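Local atomic coordinates of methyl-coenzyme M reductase subunit beta (Methanosarcina barkeri, PDB entry 1E6Y), a protein that forms part of the nickel-dependent enzyme that releases methane from methyl-coenzyme M, with coenzyme B as reductant, in the last step of methanogenesis. Residues E[7-12]-E[201-206]; E[306-311]-E[387-392]; E[130-135]-E[155-160]; E[41-46]-E[413-418]; E[229-234]-E[296-301]. One frame throughout, in Å; residues are numbered along the deposited sequence.

Overall arrangement
Contact 2 is wholly buried: two nearly parallel helices meet through a thiol, a leucine and small side chains. It shares helix 296-318 with contact 5, which lies farther out, is partly buried and sets an arginine and a histidine against a proline, with a water joining the helices. Contact 1, also buried but polar, sets a hairpin turn against the start of helix 204-221; A204 packs on A392 of contact 2. Contacts 3 and 4 lie together on the other side of the chain's centre from contacts 2 and 5, around strand 41-45: V134 touches V44, and both contacts are mainly apolar. Contacts 1 and 4 each join the N-terminal to the C-terminal family region, and N201 probably hydrogen-bonds to G417.

Contact 1. Residues E[7-12]-E[201-206]; sequences YDDRGK and NRNAMN
D9 holds the turn of a beta hairpin against the capped start of a helix, its carboxylate facing N203 and N206 while M205 runs alongside its backbone. Residues D8 to G11 form a type I beta turn between strands 3-7 and 13-19, and N203 is the N-cap of helix 204-221. Starting at the root of D9, CB lies 4.1 Å from CB of M205. A chi1 of 59° places CG between the backbone N and the carbonyl carbon, and this turns the acid toward the two asparagines. CG has ND2 of N206 at 3.8 Å. At the tip the oxygens part company: OD1 accepts from ND2 of N203 at 3.0 Å, the donor standing 39° out of the carboxylate plane, while OD2 takes a hydrogen bond from a water. That water accepts in turn from ND2 of N206 and so bridges acid and amide. Asparagine suits position 203 because its two ends do different work: ND2 grips D9, and OD1 accepts from the backbone N of N206 as the helix cap. M205 supplies the apolar part, its SD 3.7 Å from CA of D9. The turn has its own brace in D8, whose OD2 receives the backbone N of R10, an Asx turn, and that of K12 from the opposite face of the carboxylate. G11 has positive phi, which favours glycine. The gamma subunit packs against both segments: its E68 forms a salt bridge with R10, and its S65 hydrogen-bonds to O of D9. The CE methyl of M205 ends 4.0 Å from O of D9.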
# COMPACT_ATOMS: atom_id res chain seq x y z
N TYR E 7 -39.26 13.77 -15.45
CA TYR E 7 -39.23 15.17 -15.88
C TYR E 7 -37.78 15.62 -16.06
O TYR E 7 -36.90 15.19 -15.30
CB TYR E 7 -39.90 16.07 -14.84
CG TYR E 7 -41.41 15.97 -14.80
CD1 TYR E 7 -42.04 14.84 -14.28
CD2 TYR E 7 -42.20 17.03 -15.24
CE1 TYR E 7 -43.42 14.76 -14.21
CE2 TYR E 7 -43.59 16.96 -15.16
CZ TYR E 7 -44.19 15.83 -14.65
OH TYR E 7 -45.56 15.75 -14.60
N ASP E 8 -37.53 16.50 -17.02
CA ASP E 8 -36.17 16.99 -17.24
C ASP E 8 -35.75 18.07 -16.25
O ASP E 8 -36.49 18.41 -15.32
CB ASP E 8 -35.96 17.47 -18.70
CG ASP E 8 -36.80 18.71 -19.06
OD1 ASP E 8 -36.89 19.01 -20.27
OD2 ASP E 8 -37.34 19.40 -18.17
N ASP E 9 -34.56 18.62 -16.46
CA ASP E 9 -33.98 19.61 -15.56
C ASP E 9 -34.76 20.93 -15.51
O ASP E 9 -34.57 21.72 -14.59
CB ASP E 9 -32.52 19.89 -15.96
CG ASP E 9 -32.39 20.40 -17.38
OD1 ASP E 9 -31.74 21.45 -17.58
OD2 ASP E 9 -32.92 19.75 -18.31
N ARG E 10 -35.60 21.17 -16.51
CA ARG E 10 -36.43 22.36 -16.53
C ARG E 10 -37.88 22.07 -16.15
O ARG E 10 -38.73 22.93 -16.37
CB ARG E 10 -36.35 23.04 -17.91
CG ARG E 10 -34.90 23.37 -18.27
CD ARG E 10 -34.78 24.33 -19.45
NE ARG E 10 -35.44 25.58 -19.09
CZ ARG E 10 -34.87 26.59 -18.44
NH1 ARG E 10 -35.64 27.63 -18.18
NH2 ARG E 10 -33.60 26.57 -18.09
N GLY E 11 -38.14 20.91 -15.56
CA GLY E 11 -39.46 20.62 -15.03
C GLY E 11 -40.49 20.25 -16.08
O GLY E 11 -41.69 20.32 -15.81
N LYS E 12 -40.03 19.81 -17.25
CA LYS E 12 -40.93 19.38 -18.32
C LYS E 12 -41.03 17.86 -18.37
O LYS E 12 -40.03 17.16 -18.22
CB LYS E 12 -40.42 19.91 -19.66
CG LYS E 12 -40.34 21.43 -19.74
CD LYS E 12 -39.37 21.87 -20.83
CE LYS E 12 -39.02 23.35 -20.69
NZ LYS E 12 -37.89 23.74 -21.58
N ASN E 201 -21.81 20.96 -17.80
CA ASN E 201 -21.75 22.38 -18.17
C ASN E 201 -22.34 23.27 -17.07
O ASN E 201 -23.02 24.26 -17.35
CB ASN E 201 -22.47 22.60 -19.50
CG ASN E 201 -21.75 21.97 -20.67
OD1 ASN E 201 -21.00 22.64 -21.38
ND2 ASN E 201 -21.93 20.66 -20.86
N ARG E 202 -22.02 22.91 -15.82
CA ARG E 202 -22.47 23.61 -14.63
C ARG E 202 -24.00 23.66 -14.53
O ARG E 202 -24.54 24.63 -13.99
CB ARG E 202 -21.86 25.00 -14.52
CG ARG E 202 -20.33 24.96 -14.41
CD ARG E 202 -19.82 26.38 -14.61
NE ARG E 202 -19.23 26.94 -13.39
CZ ARG E 202 -17.90 27.04 -13.28
NH1 ARG E 202 -17.32 27.54 -12.19
NH2 ARG E 202 -17.11 26.64 -14.28
N ASN E 203 -24.67 22.63 -15.03
CA ASN E 203 -26.10 22.46 -14.85
C ASN E 203 -26.32 21.61 -13.61
O ASN E 203 -26.05 20.41 -13.63
CB ASN E 203 -26.72 21.78 -16.08
CG ASN E 203 -28.24 21.68 -15.99
OD1 ASN E 203 -28.79 21.08 -15.07
ND2 ASN E 203 -28.93 22.23 -16.99
N ALA E 204 -26.86 22.23 -12.56
CA ALA E 204 -26.99 21.59 -11.26
C ALA E 204 -27.71 20.24 -11.30
O ALA E 204 -27.16 19.22 -10.86
CB ALA E 204 -27.68 22.53 -10.29
N MET E 205 -28.92 20.21 -11.85
CA MET E 205 -29.72 18.99 -11.83
C MET E 205 -29.22 17.91 -12.79
O MET E 205 -29.40 16.72 -12.53
CB MET E 205 -31.19 19.29 -12.11
CG MET E 205 -32.09 18.11 -11.77
SD MET E 205 -33.83 18.43 -12.03
CE MET E 205 -34.03 19.93 -11.02
N ASN E 206 -28.59 18.31 -13.89
CA ASN E 206 -27.97 17.35 -14.79
C ASN E 206 -26.68 16.79 -14.19
O ASN E 206 -26.31 15.64 -14.43
CB ASN E 206 -27.70 17.98 -16.16
CG ASN E 206 -28.91 17.94 -17.07
OD1 ASN E 206 -29.77 17.07 -16.93
ND2 ASN E 206 -29.00 18.89 -17.99
O HOH W 1 -31.25 18.41 -20.07

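Contact 2. Residues E[306-311]-E[387-392]; sequences GTLAAT and IPCVCA
The two helical segments, 306-311 and 387-392, run in nearly the same direction, their axes 9.4 Å apart at closest approach and crossing at -16°, with L308 and C389 facing each other at the CA level. C389 is central to the contact and meets three residues of the other helix. With SG anti to its own carbonyl carbon (chi1 -54°), the thiol reaches across to the other helix, where it lies 3.7 Å from CA of L308 and 3.8 Å from CG2 of T307. A small, polarisable sulfur suits this place, since it can come down on helix backbone as well as on methyl groups. L308 answers in the other direction: CG stands anti to the backbone N, and branch CD1 comes over CA of C389 at 3.7 Å and then touches CB of A392 at 4.0 Å. The side chain of A392 is a single methyl and leaves room for that branch. This is close packing of alpha helices in the helical C-terminal region of the subunit, joining helix 296-318 to helix 387-395 with no hydrogen bond between the two segments. One turn on, T311 turns both branches to C389, CG2 to its O at 3.4 Å and OG1 to its CB at 3.5 Å. A threonine can be buried here because OG1 donates to O of T307 in its own helix, 2.9 Å away. That carbonyl also receives N of T311, the two donors arriving from opposite faces of its plane. T307, by contrast, meets C389 through its methyl, while its hydroxyl bonds to O of A303 and to N332. Helix 204-221 lies beside both segments, S208 against L308 and S212 against P388.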
# COMPACT_ATOMS: atom_id res chain seq x y z
N GLY E 306 -35.40 15.47 -0.76
CA GLY E 306 -35.28 16.63 0.11
C GLY E 306 -33.84 17.06 0.33
O GLY E 306 -33.55 18.26 0.39
N THR E 307 -32.94 16.09 0.44
CA THR E 307 -31.52 16.35 0.62
C THR E 307 -30.94 17.12 -0.57
O THR E 307 -30.21 18.10 -0.40
CB THR E 307 -30.73 15.03 0.82
OG1 THR E 307 -31.22 14.35 1.98
CG2 THR E 307 -29.24 15.30 0.98
N LEU E 308 -31.29 16.68 -1.78
CA LEU E 308 -30.82 17.35 -2.99
C LEU E 308 -31.53 18.68 -3.21
O LEU E 308 -30.91 19.67 -3.59
CB LEU E 308 -31.01 16.44 -4.21
CG LEU E 308 -30.55 17.01 -5.56
CD1 LEU E 308 -29.09 17.43 -5.49
CD2 LEU E 308 -30.75 15.95 -6.64
N ALA E 309 -32.84 18.72 -2.93
CA ALA E 309 -33.61 19.95 -3.05
C ALA E 309 -33.05 21.04 -2.13
O ALA E 309 -32.82 22.17 -2.56
CB ALA E 309 -35.07 19.69 -2.73
N ALA E 310 -32.73 20.64 -0.90
CA ALA E 310 -32.14 21.55 0.07
C ALA E 310 -30.77 22.04 -0.39
O ALA E 310 -30.41 23.19 -0.17
CB ALA E 310 -32.02 20.87 1.43
N THR E 311 -30.00 21.15 -1.03
CA THR E 311 -28.70 21.52 -1.59
C THR E 311 -28.86 22.57 -2.68
O THR E 311 -28.17 23.59 -2.68
CB THR E 311 -27.97 20.28 -2.18
OG1 THR E 311 -27.67 19.35 -1.14
CG2 THR E 311 -26.68 20.70 -2.87
N ILE E 387 -23.22 12.05 -2.91
CA ILE E 387 -22.36 12.61 -3.94
C ILE E 387 -23.08 13.36 -5.07
O ILE E 387 -22.58 14.38 -5.55
CB ILE E 387 -21.42 11.51 -4.52
CG1 ILE E 387 -20.35 11.15 -3.49
CG2 ILE E 387 -20.76 11.97 -5.82
CD1 ILE E 387 -19.45 12.32 -3.12
N PRO E 388 -24.29 12.91 -5.46
CA PRO E 388 -25.06 13.70 -6.44
C PRO E 388 -25.33 15.14 -6.01
O PRO E 388 -25.25 16.06 -6.82
CB PRO E 388 -26.34 12.90 -6.61
CG PRO E 388 -25.91 11.50 -6.37
CD PRO E 388 -24.91 11.59 -5.24
N CYS E 389 -25.55 15.34 -4.71
CA CYS E 389 -25.72 16.68 -4.15
C CYS E 389 -24.43 17.49 -4.23
O CYS E 389 -24.46 18.70 -4.50
CB CYS E 389 -26.17 16.59 -2.69
SG CYS E 389 -27.65 15.59 -2.46
N VAL E 390 -23.30 16.83 -4.02
CA VAL E 390 -21.99 17.48 -4.13
C VAL E 390 -21.73 17.96 -5.55
O VAL E 390 -21.28 19.09 -5.76
CB VAL E 390 -20.86 16.54 -3.67
CG1 VAL E 390 -19.51 17.24 -3.76
CG2 VAL E 390 -21.12 16.08 -2.24
N CYS E 391 -22.06 17.14 -6.54
CA CYS E 391 -21.87 17.51 -7.94
C CYS E 391 -22.74 18.71 -8.32
O CYS E 391 -22.30 19.60 -9.05
CB CYS E 391 -22.18 16.33 -8.85
SG CYS E 391 -21.03 14.95 -8.66
N ALA E 392 -23.98 18.73 -7.82
CA ALA E 392 -24.88 19.86 -8.03
C ALA E 392 -24.37 21.12 -7.35
O ALA E 392 -24.40 22.21 -7.92
CB ALA E 392 -26.28 19.51 -7.52

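Contact 3. Residues E[130-135]-E[155-160]; sequences GAAAVT and AVWGSY
The indole of W157 lies against the helix of A131, with the CB methyl of A131 over one face. This is a CH-pi contact, 3.7 Å from that methyl to the centroid of the five-membered ring and 24° off its normal. Alanine suits the place because a single methyl lets the flat ring come close to the helix. At the indole edge, NE1 of W157 donates a weak hydrogen bond to OG1 of T135 at 3.2 Å, with an angle of only 124°. V156 fills the space beside it: CG1 meets CB of A131 at 3.8 Å, and CG2 meets CG1 of V134 at 4.1 Å. Behind this layer, OG1 of T135 is fixed by its own bond to O of A131, 2.7 Å away, and chi1 of -59° points the hydroxyl back along the helix to make it. Putting a leucine in place of W157 would probably leave the A131 methyl without its aromatic face and T135 without the indole N-H. K153 adds a cation-pi contact to the ring. The pair joins helix 125-141 to the end of helix 149-157, with V171 of strand 171-172 against A131 and V156, and I49 of helix 46-55 against V134 and V156.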
# COMPACT_ATOMS: atom_id res chain seq x y z
N GLY E 130 -5.16 4.07 -26.04
CA GLY E 130 -5.10 5.48 -26.41
C GLY E 130 -3.69 6.04 -26.35
O GLY E 130 -3.20 6.63 -27.32
N ALA E 131 -3.00 5.78 -25.24
CA ALA E 131 -1.63 6.26 -25.06
C ALA E 131 -0.67 5.57 -26.03
O ALA E 131 0.19 6.23 -26.61
CB ALA E 131 -1.18 6.03 -23.62
N ALA E 132 -0.87 4.28 -26.26
CA ALA E 132 -0.04 3.52 -27.19
C ALA E 132 -0.21 4.04 -28.62
O ALA E 132 0.77 4.20 -29.35
CB ALA E 132 -0.38 2.04 -27.13
N ALA E 133 -1.44 4.37 -28.98
CA ALA E 133 -1.75 4.89 -30.31
C ALA E 133 -1.10 6.25 -30.55
O ALA E 133 -0.47 6.47 -31.58
CB ALA E 133 -3.26 4.99 -30.50
N VAL E 134 -1.21 7.14 -29.56
CA VAL E 134 -0.57 8.45 -29.63
C VAL E 134 0.95 8.33 -29.66
O VAL E 134 1.61 8.96 -30.49
CB VAL E 134 -1.00 9.34 -28.43
CG1 VAL E 134 -0.26 10.67 -28.46
CG2 VAL E 134 -2.50 9.59 -28.48
N THR E 135 1.50 7.45 -28.82
CA THR E 135 2.95 7.23 -28.77
C THR E 135 3.50 6.73 -30.11
O THR E 135 4.47 7.28 -30.63
CB THR E 135 3.32 6.21 -27.65
OG1 THR E 135 2.87 6.71 -26.39
CG2 THR E 135 4.82 6.00 -27.60
N ALA E 155 6.53 11.38 -22.50
CA ALA E 155 5.76 12.60 -22.75
C ALA E 155 4.27 12.27 -22.71
O ALA E 155 3.47 13.07 -22.24
CB ALA E 155 6.13 13.19 -24.11
N VAL E 156 3.94 11.04 -23.11
CA VAL E 156 2.56 10.57 -23.13
C VAL E 156 2.19 9.84 -21.83
O VAL E 156 1.19 10.17 -21.19
CB VAL E 156 2.32 9.62 -24.33
CG1 VAL E 156 0.86 9.20 -24.39
CG2 VAL E 156 2.73 10.30 -25.63
N TRP E 157 3.04 8.90 -21.41
CA TRP E 157 2.73 7.99 -20.31
C TRP E 157 3.21 8.47 -18.94
O TRP E 157 2.93 7.82 -17.93
CB TRP E 157 3.35 6.61 -20.59
CG TRP E 157 2.71 5.83 -21.70
CD1 TRP E 157 2.95 5.96 -23.03
CD2 TRP E 157 1.85 4.69 -21.56
NE1 TRP E 157 2.32 4.97 -23.74
CE2 TRP E 157 1.63 4.17 -22.86
CE3 TRP E 157 1.24 4.06 -20.46
CZ2 TRP E 157 0.83 3.05 -23.09
CZ3 TRP E 157 0.45 2.94 -20.70
CH2 TRP E 157 0.25 2.45 -22.00
N GLY E 158 4.02 9.52 -18.92
CA GLY E 158 4.58 10.00 -17.66
C GLY E 158 5.53 9.01 -17.00
O GLY E 158 6.42 8.47 -17.64
N SER E 159 5.31 8.75 -15.71
CA SER E 159 6.21 7.90 -14.94
C SER E 159 5.81 6.42 -14.90
O SER E 159 6.49 5.61 -14.27
CB SER E 159 6.34 8.42 -13.51
OG SER E 159 7.42 9.33 -13.41
N TYR E 160 4.72 6.07 -15.58
CA TYR E 160 4.34 4.67 -15.73
C TYR E 160 5.39 3.92 -16.56
O TYR E 160 5.70 4.33 -17.68
CB TYR E 160 2.97 4.57 -16.42
CG TYR E 160 2.38 3.17 -16.41
CD1 TYR E 160 1.80 2.65 -15.26
CD2 TYR E 160 2.45 2.36 -17.54
CE1 TYR E 160 1.31 1.34 -15.23
CE2 TYR E 160 1.97 1.05 -17.52
CZ TYR E 160 1.40 0.55 -16.36
OH TYR E 160 0.92 -0.74 -16.33

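Contact 4. Residues E[41-46]-E[413-418]; sequences SVAVNL and GDVFGA
An extended strand, 41-45, passes the C-terminal part of helix 405-416, with A43 and V415 nearest at 6.2 Å between their CA atoms. As strand side chains alternate, S41 and A43 face the helix while V42 and V44 point the other way. A43 meets the fork of V415, its CB 3.6 Å from CG2 and 3.7 Å from CG1; the methyl rests against both branches, and its small size lets strand and helix come close. F416 comes in beside it. With CG anti to the carbonyl carbon (chi1 -68°), its ring reaches the strand, and CE2 touches CB of S41 at 3.4 Å, near the ring plane. CZ lies 3.9 Å from C of V42, and CE1 is 4.1 Å from CB of A43. This is helix-on-sheet packing: the strand is an inner member of a four-stranded antiparallel sheet, hydrogen-bonded to strands 107-111 and 171-172. V415 also touches S107 and L109 of strand 107-111, and F416 touches I174. Exchanging F416 for an alanine would probably open a gap beside S41 and leave A43 with V415 alone as its partner from the helix. The hydroxyl of S41 bonds elsewhere, to O of D37 and to Q111.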
# COMPACT_ATOMS: atom_id res chain seq x y z
N SER E 41 -13.51 5.63 -23.12
CA SER E 41 -13.03 6.93 -23.60
C SER E 41 -11.98 7.58 -22.71
O SER E 41 -12.06 7.53 -21.48
CB SER E 41 -14.21 7.90 -23.75
OG SER E 41 -15.21 7.36 -24.59
N VAL E 42 -10.98 8.21 -23.34
CA VAL E 42 -10.01 9.04 -22.64
C VAL E 42 -9.75 10.35 -23.38
O VAL E 42 -10.06 10.48 -24.57
CB VAL E 42 -8.65 8.31 -22.44
CG1 VAL E 42 -8.83 7.07 -21.58
CG2 VAL E 42 -8.02 7.96 -23.79
N ALA E 43 -9.22 11.32 -22.66
CA ALA E 43 -8.76 12.58 -23.24
C ALA E 43 -7.24 12.57 -23.29
O ALA E 43 -6.58 12.05 -22.39
CB ALA E 43 -9.25 13.75 -22.40
N VAL E 44 -6.69 13.12 -24.36
CA VAL E 44 -5.24 13.28 -24.48
C VAL E 44 -4.91 14.75 -24.72
O VAL E 44 -5.53 15.40 -25.55
CB VAL E 44 -4.67 12.44 -25.65
CG1 VAL E 44 -3.18 12.69 -25.82
CG2 VAL E 44 -4.92 10.96 -25.40
N ASN E 45 -3.99 15.27 -23.92
CA ASN E 45 -3.59 16.66 -24.02
C ASN E 45 -2.41 16.80 -24.98
O ASN E 45 -1.25 16.61 -24.59
CB ASN E 45 -3.22 17.19 -22.63
CG ASN E 45 -3.03 18.70 -22.61
OD1 ASN E 45 -2.93 19.34 -23.65
ND2 ASN E 45 -2.95 19.27 -21.41
N LEU E 46 -2.71 17.11 -26.24
CA LEU E 46 -1.69 17.23 -27.28
C LEU E 46 -0.76 18.41 -27.02
O LEU E 46 0.45 18.32 -27.26
CB LEU E 46 -2.36 17.39 -28.65
CG LEU E 46 -3.20 16.23 -29.15
CD1 LEU E 46 -3.68 16.53 -30.56
CD2 LEU E 46 -2.39 14.94 -29.12
N GLY E 413 -13.99 18.50 -19.01
CA GLY E 413 -15.14 19.25 -19.48
C GLY E 413 -15.07 19.54 -20.97
O GLY E 413 -16.05 19.38 -21.69
N ASP E 414 -13.87 19.91 -21.43
CA ASP E 414 -13.64 20.23 -22.84
C ASP E 414 -13.85 19.01 -23.74
O ASP E 414 -14.48 19.11 -24.79
CB ASP E 414 -12.22 20.76 -23.04
CG ASP E 414 -11.99 22.12 -22.37
OD1 ASP E 414 -12.97 22.88 -22.20
OD2 ASP E 414 -10.83 22.42 -22.03
N VAL E 415 -13.39 17.85 -23.27
CA VAL E 415 -13.38 16.65 -24.09
C VAL E 415 -14.66 15.82 -23.98
O VAL E 415 -15.09 15.22 -24.96
CB VAL E 415 -12.15 15.77 -23.74
CG1 VAL E 415 -12.22 14.43 -24.46
CG2 VAL E 415 -10.87 16.50 -24.13
N PHE E 416 -15.29 15.83 -22.81
CA PHE E 416 -16.45 14.97 -22.56
C PHE E 416 -17.77 15.73 -22.44
O PHE E 416 -18.84 15.14 -22.52
CB PHE E 416 -16.23 14.15 -21.28
CG PHE E 416 -15.16 13.11 -21.41
CD1 PHE E 416 -13.87 13.36 -20.93
CD2 PHE E 416 -15.43 11.89 -22.01
CE1 PHE E 416 -12.87 12.40 -21.06
CE2 PHE E 416 -14.43 10.92 -22.15
CZ PHE E 416 -13.15 11.18 -21.67
N GLY E 417 -17.68 17.05 -22.28
CA GLY E 417 -18.87 17.85 -22.04
C GLY E 417 -19.79 18.02 -23.24
O GLY E 417 -20.90 18.53 -23.11
N ALA E 418 -19.32 17.60 -24.42
CA ALA E 418 -20.10 17.75 -25.64
C ALA E 418 -20.78 16.45 -26.05
O ALA E 418 -21.44 16.39 -27.09
CB ALA E 418 -19.20 18.25 -26.77

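Contact 5. Residues E[229-234]-E[296-301]; sequences FERHQL and VPKWNA
Two helices, 228-241 and 296-318, pack almost parallel here, their axes crossing at -24°, at the point where the second one begins. P297 suits the first turn of that helix, where a backbone N-H has no helical carbonyl to bond, and it offers a compact apolar ring. R231 crosses it at about a right angle: its chain, extended from CG to NE, brings NH2 within 3.6 Å of CG of P297. The charge has its own partners, D2 at NE and D295 at NH1. H232, with CG anti to the backbone N (chi1 -170°), meets P297 through CD2, 3.9 Å from its CB, and brings CE1 within 3.4 Å of ND2 of N300, ring and amide planes only 23° apart. OD1 of N300 accepts from the backbone N of D345. Both ring nitrogens are held: ND1 donates to OE1 of Q233 at 2.9 Å in the ring plane, and NE2 bonds to Y346. A water over the centre of one imidazole face joins the helices, donating to O of H232 and, at 2.8 Å, to O of P297 while accepting from ND2 of N300. Helix 204-221 packs on E230, Q233 and L234; P246 of the gamma subunit covers H232 and P297.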
# COMPACT_ATOMS: atom_id res chain seq x y z
N PHE E 229 -33.35 -4.64 -1.87
CA PHE E 229 -32.52 -3.45 -1.96
C PHE E 229 -32.48 -2.87 -3.37
O PHE E 229 -32.12 -1.70 -3.55
CB PHE E 229 -31.11 -3.75 -1.46
CG PHE E 229 -31.05 -4.06 0.01
CD1 PHE E 229 -31.12 -5.38 0.46
CD2 PHE E 229 -31.04 -3.04 0.96
CE1 PHE E 229 -31.18 -5.68 1.82
CE2 PHE E 229 -31.11 -3.32 2.32
CZ PHE E 229 -31.18 -4.64 2.75
N GLU E 230 -32.92 -3.64 -4.36
CA GLU E 230 -33.02 -3.10 -5.71
C GLU E 230 -34.11 -2.04 -5.80
O GLU E 230 -33.85 -0.93 -6.26
CB GLU E 230 -33.27 -4.19 -6.76
CG GLU E 230 -33.36 -3.61 -8.17
CD GLU E 230 -33.37 -4.64 -9.28
OE1 GLU E 230 -34.02 -5.69 -9.13
OE2 GLU E 230 -32.78 -4.35 -10.34
N ARG E 231 -35.33 -2.37 -5.35
CA ARG E 231 -36.39 -1.35 -5.31
C ARG E 231 -35.92 -0.13 -4.50
O ARG E 231 -36.11 1.01 -4.89
CB ARG E 231 -37.66 -1.93 -4.68
CG ARG E 231 -38.76 -0.90 -4.44
CD ARG E 231 -39.99 -1.51 -3.74
NE ARG E 231 -41.05 -0.50 -3.76
CZ ARG E 231 -41.50 0.22 -2.74
NH1 ARG E 231 -42.45 1.12 -2.96
NH2 ARG E 231 -41.04 0.06 -1.50
N HIS E 232 -35.27 -0.40 -3.37
CA HIS E 232 -34.77 0.65 -2.49
C HIS E 232 -33.87 1.65 -3.21
O HIS E 232 -34.10 2.87 -3.13
CB HIS E 232 -34.01 0.02 -1.32
CG HIS E 232 -33.67 0.99 -0.23
ND1 HIS E 232 -32.48 1.69 -0.21
CD2 HIS E 232 -34.34 1.37 0.88
CE1 HIS E 232 -32.43 2.45 0.87
NE2 HIS E 232 -33.56 2.28 1.55
N GLN E 233 -32.89 1.15 -3.95
CA GLN E 233 -31.94 2.02 -4.64
C GLN E 233 -32.55 2.70 -5.87
O GLN E 233 -32.25 3.86 -6.16
CB GLN E 233 -30.69 1.23 -5.05
CG GLN E 233 -29.88 0.73 -3.86
CD GLN E 233 -29.56 1.83 -2.86
OE1 GLN E 233 -30.06 1.83 -1.74
NE2 GLN E 233 -28.74 2.79 -3.27
N LEU E 234 -33.46 2.01 -6.54
CA LEU E 234 -34.07 2.53 -7.76
C LEU E 234 -35.10 3.62 -7.49
O LEU E 234 -35.27 4.53 -8.30
CB LEU E 234 -34.70 1.39 -8.57
CG LEU E 234 -33.68 0.45 -9.22
CD1 LEU E 234 -34.41 -0.63 -10.00
CD2 LEU E 234 -32.76 1.23 -10.14
N VAL E 296 -41.27 2.33 3.66
CA VAL E 296 -39.95 2.75 4.15
C VAL E 296 -39.00 3.15 3.02
O VAL E 296 -38.43 4.25 3.06
CB VAL E 296 -39.31 1.67 5.05
CG1 VAL E 296 -37.90 2.09 5.46
CG2 VAL E 296 -40.17 1.44 6.29
N PRO E 297 -38.87 2.33 1.96
CA PRO E 297 -38.03 2.74 0.83
C PRO E 297 -38.51 4.02 0.13
O PRO E 297 -37.69 4.82 -0.32
CB PRO E 297 -38.06 1.53 -0.10
CG PRO E 297 -38.34 0.37 0.81
CD PRO E 297 -39.31 0.92 1.82
N LYS E 298 -39.82 4.23 0.09
CA LYS E 298 -40.37 5.45 -0.50
C LYS E 298 -40.08 6.68 0.35
O LYS E 298 -39.79 7.75 -0.18
CB LYS E 298 -41.88 5.32 -0.71
CG LYS E 298 -42.26 5.02 -2.14
CD LYS E 298 -43.65 5.54 -2.44
CE LYS E 298 -44.01 5.30 -3.88
NZ LYS E 298 -45.46 5.03 -4.01
N TRP E 299 -40.21 6.54 1.66
CA TRP E 299 -39.85 7.62 2.58
C TRP E 299 -38.38 7.98 2.41
O TRP E 299 -38.02 9.15 2.37
CB TRP E 299 -40.12 7.21 4.03
CG TRP E 299 -39.49 8.14 5.02
CD1 TRP E 299 -38.48 7.85 5.90
CD2 TRP E 299 -39.74 9.55 5.16
NE1 TRP E 299 -38.08 8.98 6.57
CE2 TRP E 299 -38.84 10.04 6.14
CE3 TRP E 299 -40.64 10.44 4.56
CZ2 TRP E 299 -38.81 11.39 6.52
CZ3 TRP E 299 -40.60 11.78 4.94
CH2 TRP E 299 -39.69 12.24 5.91
N ASN E 300 -37.53 6.96 2.31
CA ASN E 300 -36.11 7.17 2.07
C ASN E 300 -35.87 7.97 0.79
O ASN E 300 -35.05 8.88 0.77
CB ASN E 300 -35.38 5.83 1.99
CG ASN E 300 -33.89 6.00 1.86
OD1 ASN E 300 -33.22 6.43 2.80
ND2 ASN E 300 -33.36 5.76 0.66
N ALA E 301 -36.63 7.65 -0.26
CA ALA E 301 -36.56 8.40 -1.51
C ALA E 301 -37.02 9.85 -1.33
O ALA E 301 -36.44 10.77 -1.90
CB ALA E 301 -37.40 7.71 -2.58
O HOH W 2 -35.08 4.76 -1.40